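Citrate lyase, subunit 1 (Methanosaeta concilii, PDB 6HXI) probably makes acetyl-CoA and oxaloacetate from citrate and coenzyme A at the expense of ATP, as one subunit of ATP citrate lyase. Local coordinates at residues C[200-205]-C[212-217]; C[119-124]-C[195-200]; C[283-288]-C[407-412]; C[333-338]-C[372-377]. All blocks are in the same frame, centred on the assembly; numbering follows the deposited sequence.

Contact 1 (C[200-205]-C[212-217]); sequences INPFTF and PLDMVA
The carbonyl oxygen of Pro-202 meets two successive amides, those of Leu-213 and Asp-214. The first bond is the firm one: Leu-213 N stands 2.8 Å from Pro-202 O and lies in the carbonyl plane. The second is weak, with Asp-214 N 3.4 Å from Pro-202 O. A third backbone bond runs the other way, from Asn-201 N to Asp-214 O at 3.2 Å, its donor raised 40° above the carbonyl plane. These bonds join the two arms of the beta hairpin 195-206/209-220 in the antiparallel sheet of the ATP-grasp domain. The non-hydrogen-bonded pairs Ile-200/Met-215 and Phe-203/Pro-212 flank a corner at Asn-201 and Pro-202, where a cis peptide bond precedes the proline.

Three apolar contacts add to these bonds. Ile-200 and Pro-212 lie side by side, with CG2 of the isoleucine 3.8 Å from CB of the proline. The other branch of Ile-200, CG1, anti to the carbonyl carbon (chi1 -50°), approaches Met-215 CG at 4.3 Å, and Phe-182 and Leu-186 of helix 173-192 also pack on Ile-200. Leu-213 crosses the Pro-202 ring at about a right angle, its CB 3.9 Å from the proline CD.

Thr-204 OG1 touches Leu-213 CD1 at 3.3 Å but is hydrogen-bonded to Glu-116 O. The Asp-214 side chain runs alongside Pro-202, OD2 being 3.5 Å from CD, while OD1 forms a salt bridge with Lys-59.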
loop_
_atom_site.group_PDB
_atom_site.type_symbol
_atom_site.label_atom_id
_atom_site.label_comp_id
_atom_site.label_asym_id
_atom_site.label_seq_id
_atom_site.Cartn_x
_atom_site.Cartn_y
_atom_site.Cartn_z
ATOM N N ILE C 200 -61.924 -42.263 2.073
ATOM C CA ILE C 200 -62.683 -42.381 3.303
ATOM C C ILE C 200 -63.834 -43.319 2.958
ATOM O O ILE C 200 -64.810 -42.925 2.302
ATOM C CB ILE C 200 -63.118 -41.042 3.952
ATOM C CG1 ILE C 200 -61.910 -40.074 4.083
ATOM C CG2 ILE C 200 -63.739 -41.332 5.325
ATOM C CD1 ILE C 200 -62.276 -38.635 4.205
ATOM N N ASN C 201 -63.635 -44.597 3.323
ATOM C CA ASN C 201 -64.536 -45.689 3.030
ATOM C C ASN C 201 -64.754 -46.568 4.265
ATOM O O ASN C 201 -64.015 -47.536 4.484
ATOM C CB ASN C 201 -64.009 -46.510 1.835
ATOM C CG ASN C 201 -64.976 -47.534 1.288
ATOM O OD1 ASN C 201 -66.200 -47.351 1.298
ATOM N ND2 ASN C 201 -64.436 -48.605 0.728
ATOM N N PRO C 202 -65.755 -46.236 5.102
ATOM C CA PRO C 202 -66.751 -45.168 4.944
ATOM C C PRO C 202 -66.573 -43.934 5.862
ATOM O O PRO C 202 -65.717 -43.911 6.750
ATOM C CB PRO C 202 -68.052 -45.920 5.276
ATOM C CG PRO C 202 -67.626 -47.005 6.298
ATOM C CD PRO C 202 -66.101 -47.089 6.251
ATOM N N PHE C 203 -67.370 -42.892 5.613
ATOM C CA PHE C 203 -67.489 -41.729 6.479
ATOM C C PHE C 203 -68.946 -41.673 6.972
ATOM O O PHE C 203 -69.814 -42.291 6.358
ATOM C CB PHE C 203 -67.001 -40.419 5.832
ATOM C CG PHE C 203 -67.839 -39.738 4.774
ATOM C CD1 PHE C 203 -68.780 -38.775 5.124
ATOM C CD2 PHE C 203 -67.591 -39.954 3.425
ATOM C CE1 PHE C 203 -69.520 -38.106 4.143
ATOM C CE2 PHE C 203 -68.329 -39.280 2.442
ATOM C CZ PHE C 203 -69.285 -38.357 2.810
ATOM N N THR C 204 -69.199 -41.019 8.120
ATOM C CA THR C 204 -70.536 -40.900 8.707
ATOM C C THR C 204 -70.754 -39.529 9.365
ATOM O O THR C 204 -69.884 -38.652 9.328
ATOM C CB THR C 204 -70.838 -42.080 9.682
ATOM O OG1 THR C 204 -70.443 -43.322 9.097
ATOM C CG2 THR C 204 -72.318 -42.155 10.082
ATOM N N PHE C 205 -71.942 -39.372 9.975
ATOM C CA PHE C 205 -72.408 -38.204 10.696
ATOM C C PHE C 205 -72.518 -38.455 12.197
ATOM O O PHE C 205 -72.930 -39.533 12.629
ATOM C CB PHE C 205 -73.755 -37.735 10.123
ATOM C CG PHE C 205 -73.620 -37.099 8.763
ATOM C CD1 PHE C 205 -73.345 -35.742 8.635
ATOM C CD2 PHE C 205 -73.755 -37.860 7.607
ATOM C CE1 PHE C 205 -73.219 -35.154 7.376
ATOM C CE2 PHE C 205 -73.615 -37.273 6.346
ATOM C CZ PHE C 205 -73.345 -35.925 6.240
ATOM N N PRO C 212 -64.804 -39.657 9.980
ATOM C CA PRO C 212 -64.215 -40.686 9.091
ATOM C C PRO C 212 -64.085 -42.035 9.820
ATOM O O PRO C 212 -63.544 -42.061 10.929
ATOM C CB PRO C 212 -62.831 -40.110 8.780
ATOM C CG PRO C 212 -62.477 -39.310 9.989
ATOM C CD PRO C 212 -63.759 -38.794 10.574
ATOM N N LEU C 213 -64.542 -43.150 9.216
ATOM C CA LEU C 213 -64.440 -44.452 9.884
ATOM C C LEU C 213 -63.215 -45.252 9.470
ATOM O O LEU C 213 -62.555 -45.851 10.319
ATOM C CB LEU C 213 -65.724 -45.284 9.743
ATOM C CG LEU C 213 -67.010 -44.690 10.374
ATOM C CD1 LEU C 213 -68.211 -45.591 10.114
ATOM C CD2 LEU C 213 -66.834 -44.407 11.864
ATOM N N ASP C 214 -62.909 -45.269 8.177
ATOM C CA ASP C 214 -61.731 -45.954 7.644
ATOM C C ASP C 214 -61.067 -45.030 6.656
ATOM O O ASP C 214 -61.760 -44.308 5.936
ATOM C CB ASP C 214 -62.081 -47.311 7.021
ATOM C CG ASP C 214 -62.434 -48.373 8.054
ATOM O OD1 ASP C 214 -61.503 -49.027 8.583
ATOM O OD2 ASP C 214 -63.636 -48.558 8.326
ATOM N N MET C 215 -59.728 -45.001 6.667
ATOM C CA MET C 215 -58.938 -44.110 5.830
ATOM C C MET C 215 -57.712 -44.789 5.195
ATOM O O MET C 215 -57.021 -45.597 5.828
ATOM C CB MET C 215 -58.520 -42.872 6.642
ATOM C CG MET C 215 -58.327 -41.636 5.808
ATOM S SD MET C 215 -58.280 -40.147 6.818
ATOM C CE MET C 215 -57.818 -38.958 5.599
ATOM N N VAL C 216 -57.487 -44.474 3.919
ATOM C CA VAL C 216 -56.377 -44.956 3.091
ATOM C C VAL C 216 -55.848 -43.707 2.426
ATOM O O VAL C 216 -56.632 -42.927 1.873
ATOM C CB VAL C 216 -56.832 -46.029 2.058
ATOM C CG1 VAL C 216 -55.770 -46.279 0.990
ATOM C CG2 VAL C 216 -57.220 -47.334 2.754
ATOM N N ALA C 217 -54.540 -43.473 2.531
ATOM C CA ALA C 217 -53.954 -42.268 1.952
ATOM C C ALA C 217 -52.567 -42.479 1.452
ATOM O O ALA C 217 -51.824 -43.305 1.991
ATOM C CB ALA C 217 -53.989 -41.109 2.950
#

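Contact 2 (C[119-124]-C[195-200])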
loop_
_atom_site.group_PDB
_atom_site.type_symbol
_atom_site.label_atom_id
_atom_site.label_comp_id
_atom_site.label_asym_id
_atom_site.label_seq_id
_atom_site.Cartn_x
_atom_site.Cartn_y
_atom_site.Cartn_z
ATOM N N TYR C 119 -69.085 -43.037 0.890
ATOM C CA TYR C 119 -67.717 -43.185 0.382
ATOM C C TYR C 119 -67.267 -41.921 -0.325
ATOM O O TYR C 119 -68.045 -41.339 -1.082
ATOM C CB TYR C 119 -67.671 -44.394 -0.577
ATOM C CG TYR C 119 -66.469 -44.481 -1.490
ATOM C CD1 TYR C 119 -66.500 -43.932 -2.770
ATOM C CD2 TYR C 119 -65.325 -45.174 -1.104
ATOM C CE1 TYR C 119 -65.403 -44.035 -3.628
ATOM C CE2 TYR C 119 -64.228 -45.297 -1.957
ATOM C CZ TYR C 119 -64.274 -44.730 -3.220
ATOM O OH TYR C 119 -63.205 -44.866 -4.068
ATOM N N VAL C 120 -66.003 -41.533 -0.124
ATOM C CA VAL C 120 -65.359 -40.397 -0.800
ATOM C C VAL C 120 -63.893 -40.726 -1.117
ATOM O O VAL C 120 -63.168 -41.219 -0.255
ATOM C CB VAL C 120 -65.536 -39.015 -0.086
ATOM C CG1 VAL C 120 -64.845 -38.974 1.278
ATOM C CG2 VAL C 120 -65.056 -37.866 -0.967
ATOM N N ALA C 121 -63.463 -40.446 -2.350
ATOM C CA ALA C 121 -62.077 -40.658 -2.759
ATOM C C ALA C 121 -61.578 -39.582 -3.719
ATOM O O ALA C 121 -62.284 -39.192 -4.657
ATOM C CB ALA C 121 -61.900 -42.042 -3.370
ATOM N N ILE C 122 -60.349 -39.102 -3.481
ATOM C CA ILE C 122 -59.725 -38.110 -4.341
ATOM C C ILE C 122 -58.436 -38.698 -4.901
ATOM O O ILE C 122 -57.600 -39.213 -4.167
ATOM C CB ILE C 122 -59.559 -36.684 -3.740
ATOM C CG1 ILE C 122 -60.826 -36.208 -2.992
ATOM C CG2 ILE C 122 -59.147 -35.665 -4.846
ATOM C CD1 ILE C 122 -60.597 -35.017 -2.083
ATOM N N SER C 123 -58.331 -38.664 -6.225
ATOM C CA SER C 123 -57.221 -39.161 -7.022
ATOM C C SER C 123 -56.970 -38.127 -8.105
ATOM O O SER C 123 -57.854 -37.325 -8.395
ATOM C CB SER C 123 -57.632 -40.474 -7.680
ATOM O OG SER C 123 -56.506 -41.312 -7.848
ATOM N N SER C 124 -55.800 -38.153 -8.741
ATOM C CA SER C 124 -55.542 -37.202 -9.812
ATOM C C SER C 124 -55.340 -37.862 -11.164
ATOM O O SER C 124 -54.886 -39.005 -11.225
ATOM C CB SER C 124 -54.348 -36.334 -9.468
ATOM O OG SER C 124 -54.579 -35.583 -8.290
ATOM N N PHE C 195 -51.284 -34.597 -1.055
ATOM C CA PHE C 195 -51.779 -35.955 -1.199
ATOM C C PHE C 195 -51.779 -36.343 -2.653
ATOM O O PHE C 195 -51.953 -35.489 -3.522
ATOM C CB PHE C 195 -53.212 -36.079 -0.646
ATOM C CG PHE C 195 -53.309 -36.181 0.854
ATOM C CD1 PHE C 195 -53.377 -35.036 1.642
ATOM C CD2 PHE C 195 -53.337 -37.418 1.479
ATOM C CE1 PHE C 195 -53.463 -35.132 3.031
ATOM C CE2 PHE C 195 -53.405 -37.512 2.866
ATOM C CZ PHE C 195 -53.475 -36.365 3.633
ATOM N N ALA C 196 -51.589 -37.628 -2.916
ATOM C CA ALA C 196 -51.633 -38.189 -4.254
ATOM C C ALA C 196 -52.909 -39.075 -4.349
ATOM O O ALA C 196 -53.380 -39.384 -5.442
ATOM C CB ALA C 196 -50.380 -39.020 -4.501
ATOM N N TYR C 197 -53.451 -39.467 -3.180
ATOM C CA TYR C 197 -54.636 -40.299 -3.007
ATOM C C TYR C 197 -55.199 -40.205 -1.581
ATOM O O TYR C 197 -54.453 -40.239 -0.609
ATOM C CB TYR C 197 -54.311 -41.764 -3.342
ATOM C CG TYR C 197 -55.513 -42.680 -3.274
ATOM C CD1 TYR C 197 -56.465 -42.689 -4.288
ATOM C CD2 TYR C 197 -55.702 -43.537 -2.193
ATOM C CE1 TYR C 197 -57.599 -43.494 -4.210
ATOM C CE2 TYR C 197 -56.823 -44.371 -2.115
ATOM C CZ TYR C 197 -57.772 -44.345 -3.127
ATOM O OH TYR C 197 -58.885 -45.158 -3.074
ATOM N N VAL C 198 -56.528 -40.129 -1.476
ATOM C CA VAL C 198 -57.275 -40.130 -0.214
ATOM C C VAL C 198 -58.556 -40.925 -0.401
ATOM O O VAL C 198 -59.232 -40.774 -1.419
ATOM C CB VAL C 198 -57.492 -38.728 0.450
ATOM C CG1 VAL C 198 -58.443 -37.838 -0.356
ATOM C CG2 VAL C 198 -57.993 -38.865 1.875
ATOM N N GLU C 199 -58.867 -41.793 0.558
ATOM C CA GLU C 199 -60.075 -42.600 0.528
ATOM C C GLU C 199 -60.671 -42.717 1.921
ATOM O O GLU C 199 -60.007 -43.206 2.837
ATOM C CB GLU C 199 -59.777 -43.987 -0.036
ATOM C CG GLU C 199 -60.990 -44.891 -0.165
ATOM C CD GLU C 199 -60.623 -46.357 -0.152
ATOM O OE1 GLU C 199 -60.051 -46.834 -1.160
ATOM O OE2 GLU C 199 -60.859 -47.019 0.885
ATOM N N ILE C 200 -61.924 -42.263 2.073
ATOM C CA ILE C 200 -62.683 -42.381 3.303
ATOM C C ILE C 200 -63.834 -43.319 2.958
ATOM O O ILE C 200 -64.810 -42.925 2.302
ATOM C CB ILE C 200 -63.118 -41.042 3.952
ATOM C CG1 ILE C 200 -61.910 -40.074 4.083
ATOM C CG2 ILE C 200 -63.739 -41.332 5.325
ATOM C CD1 ILE C 200 -62.276 -38.635 4.205
#
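Tyr-119 reaches across to Glu-199, its ring carbon CE2 resting 3.7 Å from the glutamate CG, ring and carboxylate planes 47° apart. The two segments are neighbouring antiparallel strands of the ATP-grasp sheet, their axes 174° apart in direction. Val-120 follows in a hydrogen-bonded pair with Ile-200: Ile-200 N donates to Val-120 O at 2.8 Å, nearly straight, and Val-120 N returns the bond to Ile-200 O. Val-120 CG1 lies alongside Ile-200 CB, on the face that helix 173-192 covers through Ile-183 and Leu-186. Ala-121, opposite Glu-199, brings its CA within 3.1 Å of Val-198 O in a CA-H...O contact. Ile-122 repeats the reciprocal pairing with Val-198, and its CB meets Val-198 CG1 at 3.7 Å, both side chains pointing the same way. Beside Ser-123 is Tyr-197, whose CG, trans to the backbone N (chi1 -176°), sends the ring along the Glu-199 face. The Tyr-197 hydroxyl donates to Glu-199 OE1 at 2.8 Å, while Ser-123 OG lies at the ring edge, 3.8 Å from Tyr-197 CD1.

Contact 3 (C[283-288]-C[407-412])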
loop_
_atom_site.group_PDB
_atom_site.type_symbol
_atom_site.label_atom_id
_atom_site.label_comp_id
_atom_site.label_asym_id
_atom_site.label_seq_id
_atom_site.Cartn_x
_atom_site.Cartn_y
_atom_site.Cartn_z
ATOM N N SER C 283 -31.698 -48.987 -15.293
ATOM C CA SER C 283 -31.730 -49.916 -14.151
ATOM C C SER C 283 -32.883 -50.904 -14.239
ATOM O O SER C 283 -32.743 -52.071 -13.868
ATOM C CB SER C 283 -31.752 -49.161 -12.830
ATOM O OG SER C 283 -32.806 -48.214 -12.801
ATOM N N VAL C 284 -34.017 -50.419 -14.764
ATOM C CA VAL C 284 -35.248 -51.167 -15.004
ATOM C C VAL C 284 -34.942 -52.187 -16.089
ATOM O O VAL C 284 -35.280 -53.361 -15.927
ATOM C CB VAL C 284 -36.404 -50.193 -15.384
ATOM C CG1 VAL C 284 -37.609 -50.930 -15.935
ATOM C CG2 VAL C 284 -36.816 -49.329 -14.190
ATOM N N ILE C 285 -34.239 -51.757 -17.162
ATOM C CA ILE C 285 -33.867 -52.628 -18.289
ATOM C C ILE C 285 -32.914 -53.740 -17.843
ATOM O O ILE C 285 -33.094 -54.882 -18.275
ATOM C CB ILE C 285 -33.350 -51.842 -19.529
ATOM C CG1 ILE C 285 -34.450 -50.895 -20.052
ATOM C CG2 ILE C 285 -32.866 -52.811 -20.649
ATOM C CD1 ILE C 285 -33.999 -49.838 -21.009
ATOM N N TYR C 286 -31.933 -53.423 -16.966
ATOM C CA TYR C 286 -31.009 -54.440 -16.438
ATOM C C TYR C 286 -31.758 -55.456 -15.596
ATOM O O TYR C 286 -31.481 -56.638 -15.718
ATOM C CB TYR C 286 -29.866 -53.814 -15.638
ATOM C CG TYR C 286 -28.704 -53.331 -16.476
ATOM C CD1 TYR C 286 -28.732 -52.082 -17.082
ATOM C CD2 TYR C 286 -27.542 -54.089 -16.595
ATOM C CE1 TYR C 286 -27.641 -51.601 -17.800
ATOM C CE2 TYR C 286 -26.443 -53.616 -17.312
ATOM C CZ TYR C 286 -26.497 -52.367 -17.908
ATOM O OH TYR C 286 -25.424 -51.868 -18.606
ATOM N N ALA C 287 -32.742 -55.005 -14.793
ATOM C CA ALA C 287 -33.605 -55.870 -13.980
ATOM C C ALA C 287 -34.478 -56.759 -14.893
ATOM O O ALA C 287 -34.620 -57.944 -14.615
ATOM C CB ALA C 287 -34.483 -55.028 -13.062
ATOM N N ASP C 288 -35.012 -56.191 -16.008
ATOM C CA ASP C 288 -35.816 -56.917 -16.999
ATOM C C ASP C 288 -35.013 -58.079 -17.578
ATOM O O ASP C 288 -35.531 -59.192 -17.641
ATOM C CB ASP C 288 -36.307 -55.995 -18.139
ATOM C CG ASP C 288 -37.346 -54.929 -17.760
ATOM O OD1 ASP C 288 -37.760 -54.888 -16.579
ATOM O OD2 ASP C 288 -37.729 -54.120 -18.648
ATOM N N THR C 407 -19.966 -52.168 -26.625
ATOM C CA THR C 407 -20.690 -53.331 -26.116
ATOM C C THR C 407 -22.130 -52.879 -25.912
ATOM O O THR C 407 -22.371 -51.764 -25.415
ATOM C CB THR C 407 -20.069 -53.780 -24.779
ATOM O OG1 THR C 407 -18.685 -54.047 -24.972
ATOM C CG2 THR C 407 -20.750 -54.993 -24.184
ATOM N N HIS C 408 -23.080 -53.749 -26.286
ATOM C CA HIS C 408 -24.511 -53.517 -26.117
ATOM C C HIS C 408 -24.793 -53.356 -24.610
ATOM O O HIS C 408 -24.238 -54.096 -23.798
ATOM C CB HIS C 408 -25.305 -54.667 -26.772
ATOM C CG HIS C 408 -26.763 -54.696 -26.443
ATOM N ND1 HIS C 408 -27.545 -53.549 -26.498
ATOM C CD2 HIS C 408 -27.543 -55.741 -26.080
ATOM C CE1 HIS C 408 -28.764 -53.926 -26.142
ATOM N NE2 HIS C 408 -28.817 -55.243 -25.901
ATOM N N MET C 409 -25.583 -52.350 -24.243
ATOM C CA MET C 409 -25.861 -51.979 -22.842
ATOM C C MET C 409 -26.011 -53.154 -21.863
ATOM O O MET C 409 -25.295 -53.218 -20.861
ATOM C CB MET C 409 -27.076 -51.044 -22.726
ATOM C CG MET C 409 -27.202 -50.405 -21.352
ATOM S SD MET C 409 -28.665 -49.375 -21.166
ATOM C CE MET C 409 -29.902 -50.598 -20.827
ATOM N N THR C 410 -26.900 -54.090 -22.177
ATOM C CA THR C 410 -27.225 -55.189 -21.278
ATOM C C THR C 410 -26.444 -56.496 -21.561
ATOM O O THR C 410 -26.804 -57.539 -21.001
ATOM C CB THR C 410 -28.752 -55.375 -21.269
ATOM O OG1 THR C 410 -29.098 -56.291 -20.239
ATOM C CG2 THR C 410 -29.316 -55.825 -22.613
ATOM N N ARG C 411 -25.352 -56.426 -22.364
ATOM C CA ARG C 411 -24.544 -57.595 -22.707
ATOM C C ARG C 411 -23.755 -58.170 -21.514
ATOM O O ARG C 411 -23.425 -59.357 -21.527
ATOM C CB ARG C 411 -23.625 -57.306 -23.903
ATOM C CG ARG C 411 -23.419 -58.505 -24.831
ATOM C CD ARG C 411 -22.287 -58.277 -25.823
ATOM N NE ARG C 411 -22.613 -57.270 -26.845
ATOM C CZ ARG C 411 -21.718 -56.673 -27.631
ATOM N NH1 ARG C 411 -20.427 -56.964 -27.519
ATOM N NH2 ARG C 411 -22.108 -55.778 -28.529
ATOM N N ILE C 412 -23.479 -57.342 -20.473
ATOM C CA ILE C 412 -22.752 -57.794 -19.274
ATOM C C ILE C 412 -23.616 -58.718 -18.390
ATOM O O ILE C 412 -23.069 -59.436 -17.552
ATOM C CB ILE C 412 -22.087 -56.651 -18.457
ATOM C CG1 ILE C 412 -23.108 -55.558 -18.012
ATOM C CG2 ILE C 412 -20.892 -56.056 -19.218
ATOM C CD1 ILE C 412 -22.798 -54.936 -16.649
#
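Tyr-286 meets the loop with the outer part of its ring, bringing OH to 2.6 Å from Met-409 O. One flank of the ring touches the methionine side chain, CE1 lying 3.8 Å from Met-409 CG. The other flank touches Ile-412, whose CG1 sits at the ring edge, in plane, 3.9 Å from Tyr-286 CE2. The methionine sulfur completes a Met-aromatic contact: SD is 5.4 Å from the ring centroid in an oblique position, 65° off the ring normal. A bend at the last torsion of Met-409 (chi3 81°) turns the methyl onto Ile-285, where CE rests 3.7 Å from CG2; the two side chains cross at about a right angle.

Partners further out hold several of these groups. The Tyr-286 hydroxyl is hydrogen-bonded to Gly-340 N, and the backbone of the loop is tied to the sheet where Thr-407 O accepts Arg-376 NE. Thr-410 OG1 is hydrogen-bonded to Thr-289 OG1, which lies one turn beyond Ile-285 on helix 280-292. Cutting the ring back to an alanine here is likely to leave Gly-340 N without its hydroxyl partner and a gap where Met-409 and Ile-412 rest.

The Met-409 side chain stays about 8 Å from a bound citrate, too far for direct contact. Helix 280-292 thus packs on the loop before helix 412-417 within the alpha/beta citrate-binding domain, of the succinyl-CoA synthetase kind.

Contact 4 (C[333-338]-C[372-377]); sequences GKVLLI and EIYVRR
Tyr-374 touches Val-335 with one side of its ring, CD1 being 3.6 Å from the valine CG1, the side chains slantwise to each other. Strands 334-338 and 371-376 are parallel neighbours in the sheet of the citrate-binding domain, their segment axes 16° apart, joined by a beta-alpha-beta crossover through helices 348-361 and 363-368. Five backbone bonds alternate between them; in one, Tyr-374 N donates to Leu-336 O at 2.8 Å.

On the face of Val-335 and Tyr-374, Leu-337 also leans across: its branch CD2 touches Tyr-374 CB at 3.7 Å. Ala-416 of helix 412-417 packs on all three side chains. Tyr-374 CG lies beside the backbone N (chi1 -61°), which runs the ring back toward Glu-372; its OH donates to Glu-372 OE1, on the anti side of the carboxylate. A glycine in place of Tyr-374 is likely to leave this carboxylate without its hydroxyl partner and a gap beside Val-335 and Leu-337.

On the opposite face Leu-336 and Ile-373 point the same way, CB to CG1 at 4.0 Å, while Val-355 and Phe-352 of helix 348-361 pack on Ile-338 and Val-375. At the C-terminal end of the pairing, Arg-376 NH1 forms a salt bridge with Glu-184 of the succinyl-CoA ligase subunit alpha chain, and Arg-377 NH1, just past the strand, is hydrogen-bonded to a citrate. Ile-338 CD1 ends 3.6 Å from Ile-373 CG2.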
loop_
_atom_site.group_PDB
_atom_site.type_symbol
_atom_site.label_atom_id
_atom_site.label_comp_id
_atom_site.label_asym_id
_atom_site.label_seq_id
_atom_site.Cartn_x
_atom_site.Cartn_y
_atom_site.Cartn_z
ATOM N N GLY C 333 -19.918 -67.893 -5.906
ATOM C CA GLY C 333 -19.518 -66.511 -5.691
ATOM C C GLY C 333 -20.710 -65.583 -5.735
ATOM O O GLY C 333 -21.850 -66.004 -5.514
ATOM N N LYS C 334 -20.443 -64.311 -6.024
ATOM C CA LYS C 334 -21.439 -63.253 -6.175
ATOM C C LYS C 334 -21.024 -62.378 -7.348
ATOM O O LYS C 334 -19.834 -62.259 -7.621
ATOM C CB LYS C 334 -21.586 -62.425 -4.888
ATOM C CG LYS C 334 -22.498 -63.088 -3.874
ATOM C CD LYS C 334 -22.522 -62.379 -2.544
ATOM C CE LYS C 334 -23.471 -63.093 -1.612
ATOM N NZ LYS C 334 -23.388 -62.572 -0.228
ATOM N N VAL C 335 -21.987 -61.794 -8.060
ATOM C CA VAL C 335 -21.699 -60.921 -9.202
ATOM C C VAL C 335 -22.139 -59.460 -8.949
ATOM O O VAL C 335 -23.252 -59.226 -8.469
ATOM C CB VAL C 335 -22.290 -61.513 -10.508
ATOM C CG1 VAL C 335 -22.182 -60.530 -11.655
ATOM C CG2 VAL C 335 -21.611 -62.828 -10.882
ATOM N N LEU C 336 -21.238 -58.482 -9.253
ATOM C CA LEU C 336 -21.492 -57.034 -9.169
ATOM C C LEU C 336 -21.558 -56.433 -10.584
ATOM O O LEU C 336 -20.547 -56.398 -11.284
ATOM C CB LEU C 336 -20.467 -56.273 -8.291
ATOM C CG LEU C 336 -20.647 -54.719 -8.154
ATOM C CD1 LEU C 336 -22.075 -54.309 -7.667
ATOM C CD2 LEU C 336 -19.581 -54.116 -7.247
ATOM N N LEU C 337 -22.760 -55.960 -10.981
ATOM C CA LEU C 337 -22.996 -55.370 -12.297
ATOM C C LEU C 337 -23.063 -53.854 -12.224
ATOM O O LEU C 337 -24.065 -53.291 -11.786
ATOM C CB LEU C 337 -24.259 -55.964 -12.955
ATOM C CG LEU C 337 -24.300 -57.495 -13.107
ATOM C CD1 LEU C 337 -25.694 -57.961 -13.432
ATOM C CD2 LEU C 337 -23.344 -57.974 -14.185
ATOM N N ILE C 338 -21.968 -53.205 -12.629
ATOM C CA ILE C 338 -21.813 -51.745 -12.668
ATOM C C ILE C 338 -22.107 -51.299 -14.088
ATOM O O ILE C 338 -21.208 -51.165 -14.925
ATOM C CB ILE C 338 -20.424 -51.266 -12.145
ATOM C CG1 ILE C 338 -20.005 -52.042 -10.846
ATOM C CG2 ILE C 338 -20.448 -49.723 -11.946
ATOM C CD1 ILE C 338 -18.675 -51.696 -10.224
ATOM N N GLU C 372 -17.168 -61.166 -8.486
ATOM C CA GLU C 372 -16.763 -60.865 -9.861
ATOM C C GLU C 372 -17.470 -59.580 -10.293
ATOM O O GLU C 372 -18.694 -59.481 -10.167
ATOM C CB GLU C 372 -17.115 -62.025 -10.802
ATOM C CG GLU C 372 -16.189 -63.218 -10.671
ATOM C CD GLU C 372 -16.793 -64.543 -11.088
ATOM O OE1 GLU C 372 -17.608 -64.563 -12.038
ATOM O OE2 GLU C 372 -16.430 -65.572 -10.472
ATOM N N ILE C 373 -16.697 -58.587 -10.750
ATOM C CA ILE C 373 -17.222 -57.277 -11.143
ATOM C C ILE C 373 -17.319 -57.154 -12.663
ATOM O O ILE C 373 -16.362 -57.481 -13.360
ATOM C CB ILE C 373 -16.408 -56.123 -10.472
ATOM C CG1 ILE C 373 -16.497 -56.198 -8.934
ATOM C CG2 ILE C 373 -16.843 -54.741 -10.967
ATOM C CD1 ILE C 373 -15.188 -56.102 -8.222
ATOM N N TYR C 374 -18.484 -56.702 -13.168
ATOM C CA TYR C 374 -18.751 -56.499 -14.598
ATOM C C TYR C 374 -19.212 -55.049 -14.806
ATOM O O TYR C 374 -20.177 -54.606 -14.177
ATOM C CB TYR C 374 -19.789 -57.512 -15.128
ATOM C CG TYR C 374 -19.346 -58.955 -15.011
ATOM C CD1 TYR C 374 -19.416 -59.636 -13.795
ATOM C CD2 TYR C 374 -18.870 -59.649 -16.120
ATOM C CE1 TYR C 374 -18.987 -60.960 -13.678
ATOM C CE2 TYR C 374 -18.451 -60.978 -16.017
ATOM C CZ TYR C 374 -18.515 -61.629 -14.796
ATOM O OH TYR C 374 -18.107 -62.938 -14.705
ATOM N N VAL C 375 -18.478 -54.301 -15.647
ATOM C CA VAL C 375 -18.716 -52.887 -15.939
ATOM C C VAL C 375 -19.017 -52.622 -17.427
ATOM O O VAL C 375 -18.309 -53.142 -18.277
ATOM C CB VAL C 375 -17.512 -52.022 -15.474
ATOM C CG1 VAL C 375 -17.831 -50.526 -15.575
ATOM C CG2 VAL C 375 -17.055 -52.398 -14.061
ATOM N N ARG C 376 -20.045 -51.794 -17.721
ATOM C CA ARG C 376 -20.406 -51.302 -19.057
ATOM C C ARG C 376 -20.855 -49.852 -18.876
ATOM O O ARG C 376 -21.906 -49.604 -18.292
ATOM C CB ARG C 376 -21.504 -52.125 -19.751
ATOM C CG ARG C 376 -21.714 -51.744 -21.234
ATOM C CD ARG C 376 -22.652 -50.552 -21.452
ATOM N NE ARG C 376 -22.833 -50.222 -22.870
ATOM C CZ ARG C 376 -23.668 -49.293 -23.334
ATOM N NH1 ARG C 376 -24.417 -48.584 -22.496
ATOM N NH2 ARG C 376 -23.775 -49.081 -24.639
ATOM N N ARG C 377 -20.075 -48.907 -19.382
ATOM C CA ARG C 377 -20.419 -47.508 -19.232
ATOM C C ARG C 377 -19.915 -46.626 -20.359
ATOM O O ARG C 377 -18.857 -46.864 -20.926
ATOM C CB ARG C 377 -19.930 -46.997 -17.856
ATOM C CG ARG C 377 -20.499 -45.656 -17.394
ATOM C CD ARG C 377 -21.978 -45.666 -17.062
ATOM N NE ARG C 377 -22.340 -44.447 -16.333
ATOM C CZ ARG C 377 -23.451 -43.748 -16.527
ATOM N NH1 ARG C 377 -24.353 -44.153 -17.409
ATOM N NH2 ARG C 377 -23.688 -42.661 -15.810
#

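Overall arrangement
Contacts 1 and 2 share Ile-200 and strand 195-206 in one antiparallel sheet of the ATP-grasp domain; Val-216 O and Glu-199 N are 2.8 Å apart between them. Contacts 3 and 4, with centres about 12 Å apart, belong to the citrate-binding domain and meet where Ile-412 CD1 packs 3.6 Å from Tyr-374 O. The two groups are well separated: the centres of contacts 1 and 4 lie about 49 Å apart. Contacts 1, 3 and 4 are mainly buried, whereas contact 2 is partly exposed and has tyrosines and a glutamate on one face. Backbone pairing dominates contacts 2 and 4, antiparallel against parallel; contact 1 pairs irregularly round a cis proline, and contact 3 relies on side-chain packing.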